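Long-range contact in glutaredoxin-glutathione complex (PDB 5KQA), which binds glutathione and, as a glutaredoxin, probably catalyses glutathione-dependent thiol-disulfide exchange: residues S43-G48 with L69-D74. Numbering follows the deposited sequence.
With GSH (glutathione), chain B.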
loop_
_atom_site.group_PDB
_atom_site.type_symbol
_atom_site.label_atom_id
_atom_site.label_comp_id
_atom_site.label_asym_id
_atom_site.label_seq_id
_atom_site.Cartn_x
_atom_site.Cartn_y
_atom_site.Cartn_z
ATOM N N SER A 43 -2.258 4.247 -3.520
ATOM C CA SER A 43 -2.052 4.432 -4.948
ATOM C C SER A 43 -2.488 5.828 -5.415
ATOM O O SER A 43 -3.125 6.579 -4.663
ATOM C CB SER A 43 -2.839 3.343 -5.696
ATOM O OG SER A 43 -2.775 3.489 -7.103
ATOM N N LYS A 44 -2.133 6.176 -6.648
ATOM C CA LYS A 44 -2.832 7.255 -7.360
ATOM C C LYS A 44 -3.295 6.723 -8.719
ATOM O O LYS A 44 -2.630 5.880 -9.321
ATOM C CB LYS A 44 -1.945 8.493 -7.504
ATOM C CG LYS A 44 -1.823 9.274 -6.189
ATOM C CD LYS A 44 -0.928 10.503 -6.324
ATOM C CE LYS A 44 -0.895 11.298 -5.017
ATOM N NZ LYS A 44 -0.012 12.492 -5.111
ATOM N N THR A 45 -4.455 7.179 -9.179
ATOM C CA THR A 45 -5.118 6.571 -10.335
ATOM C C THR A 45 -4.244 6.500 -11.591
ATOM O O THR A 45 -4.275 5.518 -12.327
ATOM C CB THR A 45 -6.409 7.334 -10.698
ATOM O OG1 THR A 45 -7.172 7.569 -9.511
ATOM C CG2 THR A 45 -7.247 6.533 -11.698
ATOM N N TYR A 46 -3.458 7.538 -11.842
ATOM C CA TYR A 46 -2.697 7.585 -13.086
ATOM C C TYR A 46 -1.196 7.437 -12.848
ATOM O O TYR A 46 -0.383 7.942 -13.621
ATOM C CB TYR A 46 -3.032 8.877 -13.843
ATOM C CG TYR A 46 -4.537 8.985 -14.039
ATOM C CD1 TYR A 46 -5.181 8.219 -15.002
ATOM C CD2 TYR A 46 -5.313 9.804 -13.222
ATOM C CE1 TYR A 46 -6.568 8.274 -15.161
ATOM C CE2 TYR A 46 -6.698 9.870 -13.379
ATOM C CZ TYR A 46 -7.313 9.102 -14.351
ATOM O OH TYR A 46 -8.679 9.166 -14.513
ATOM N N CYS A 47 -0.841 6.721 -11.783
ATOM C CA CYS A 47 0.558 6.412 -11.507
ATOM C C CYS A 47 0.956 5.129 -12.226
ATOM O O CYS A 47 0.385 4.056 -11.969
ATOM C CB CYS A 47 0.812 6.269 -10.006
ATOM S SG CYS A 47 2.500 5.695 -9.618
ATOM N N GLY A 48 1.926 5.238 -13.131
ATOM C CA GLY A 48 2.380 4.091 -13.893
ATOM C C GLY A 48 2.921 2.976 -13.021
ATOM O O GLY A 48 2.738 1.799 -13.313
ATOM N N LEU A 69 -5.251 7.889 -3.575
ATOM C CA LEU A 69 -5.147 9.104 -2.770
ATOM C C LEU A 69 -5.708 10.342 -3.484
ATOM O O LEU A 69 -6.269 11.244 -2.846
ATOM C CB LEU A 69 -3.697 9.352 -2.373
ATOM C CG LEU A 69 -3.009 8.260 -1.565
ATOM C CD1 LEU A 69 -1.635 8.761 -1.131
ATOM C CD2 LEU A 69 -3.866 7.863 -0.379
ATOM N N ASP A 70 -5.571 10.368 -4.806
ATOM C CA ASP A 70 -6.048 11.492 -5.615
ATOM C C ASP A 70 -7.574 11.584 -5.637
ATOM O O ASP A 70 -8.138 12.580 -6.074
ATOM C CB ASP A 70 -5.523 11.371 -7.049
ATOM C CG ASP A 70 -5.877 10.047 -7.672
ATOM O OD1 ASP A 70 -5.552 9.009 -7.061
ATOM O OD2 ASP A 70 -6.506 10.031 -8.749
ATOM N N GLN A 71 -8.241 10.533 -5.176
ATOM C CA GLN A 71 -9.697 10.506 -5.163
ATOM C C GLN A 71 -10.251 10.581 -3.749
ATOM O O GLN A 71 -11.457 10.512 -3.537
ATOM C CB GLN A 71 -10.199 9.248 -5.852
ATOM C CG GLN A 71 -9.785 9.203 -7.311
ATOM C CD GLN A 71 -10.517 8.144 -8.060
ATOM O OE1 GLN A 71 -11.738 8.076 -7.990
ATOM N NE2 GLN A 71 -9.782 7.288 -8.771
ATOM N N GLU A 72 -9.358 10.700 -2.777
ATOM C CA GLU A 72 -9.774 10.812 -1.388
ATOM C C GLU A 72 -9.715 12.282 -0.984
ATOM O O GLU A 72 -8.756 12.972 -1.330
ATOM C CB GLU A 72 -8.879 9.954 -0.490
ATOM C CG GLU A 72 -8.956 8.458 -0.785
ATOM C CD GLU A 72 -10.237 7.814 -0.268
ATOM O OE1 GLU A 72 -10.885 8.393 0.623
ATOM O OE2 GLU A 72 -10.589 6.717 -0.745
ATOM N N SER A 73 -10.729 12.779 -0.276
ATOM C CA SER A 73 -10.694 14.180 0.140
ATOM C C SER A 73 -9.484 14.462 1.027
ATOM O O SER A 73 -8.905 15.544 0.960
ATOM C CB SER A 73 -11.975 14.587 0.874
ATOM O OG SER A 73 -12.209 13.766 2.006
ATOM N N ASP A 74 -9.092 13.497 1.860
ATOM C CA ASP A 74 -7.942 13.716 2.740
ATOM C C ASP A 74 -6.678 13.036 2.209
ATOM O O ASP A 74 -5.784 12.684 2.979
ATOM C CB ASP A 74 -8.254 13.240 4.159
ATOM C CG ASP A 74 -8.628 11.778 4.214
ATOM O OD1 ASP A 74 -8.670 11.132 3.142
ATOM O OD2 ASP A 74 -8.893 11.273 5.328
HETATM N N1 GSH B . 10.796 3.812 -7.250
HETATM C CA1 GSH B . 9.424 4.110 -6.999
HETATM C C1 GSH B . 8.652 2.816 -7.130
HETATM O O11 GSH B . 7.521 2.694 -6.585
HETATM O O12 GSH B . 9.154 1.852 -7.774
HETATM C CB1 GSH B . 8.917 5.171 -7.967
HETATM C CG1 GSH B . 7.433 5.446 -7.748
HETATM C CD1 GSH B . 7.031 6.838 -8.231
HETATM O OE1 GSH B . 7.847 7.567 -8.765
HETATM N N2 GSH B . 5.690 7.296 -8.057
HETATM C CA2 GSH B . 5.284 8.596 -8.488
HETATM C C2 GSH B . 4.997 9.517 -7.329
HETATM O O2 GSH B . 4.493 9.103 -6.296
HETATM C CB2 GSH B . 3.957 8.543 -9.211
HETATM S SG2 GSH B . 4.141 8.004 -10.888
HETATM N N3 GSH B . 5.275 10.902 -7.474
HETATM C CA3 GSH B . 4.969 11.790 -6.406
HETATM C C3 GSH B . 3.456 11.795 -6.194
HETATM O O31 GSH B . 2.976 11.985 -5.046
HETATM O O32 GSH B . 2.656 11.604 -7.156
#
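T45 and D70 join two loops of the thioredoxin fold, each leaving the end of a parallel strand. Residues 43-48 lead from strand 39-43 into helix 48-60 and carry C47 of the CxxC motif. Residues 69-74 follow strand 65-68. The packed part lies next to the sheet. There S43 O accepts a hydrogen bond from L69 N (2.7 Å), continuing the pairing of the two strands. The buried L69 side chain lies beside that carbonyl, its CG 3.5 Å from S43 O, and packs on I78 and V91.

The other side is more exposed and is held by polar bonds. D70 grips T45 with both carboxylate oxygens. D70 OD1 takes T45 N at 3.0 Å, with the donor above the carboxylate plane. D70 OD2 takes the T45 hydroxyl through its syn lone pair. With CG set between the backbone N and the carbonyl carbon (chi1 55°), the carboxylate of D70 faces T45. Q71 also comes to this hydroxyl, its chain extended beyond CG. A valine in place of T45 would probably leave D70 OD2 and the Q71 amide without their shared partner, and Q71 freer to turn.

K44 runs past D70 with its CB and CG, then extends to glutathione. K44 NZ bonds GSH O31 at 3.0 Å, O32 only weakly, and also Q79 OE1. C47 SG lies 3.1 Å from GSH SG2, so the loop meets both the glycyl carboxylate and the cysteinyl sulfur of glutathione. On the solvent side, Q71 NE2 donates to T45 OG1 at 2.7 Å, with the hydroxyl oxygen close to the amide plane.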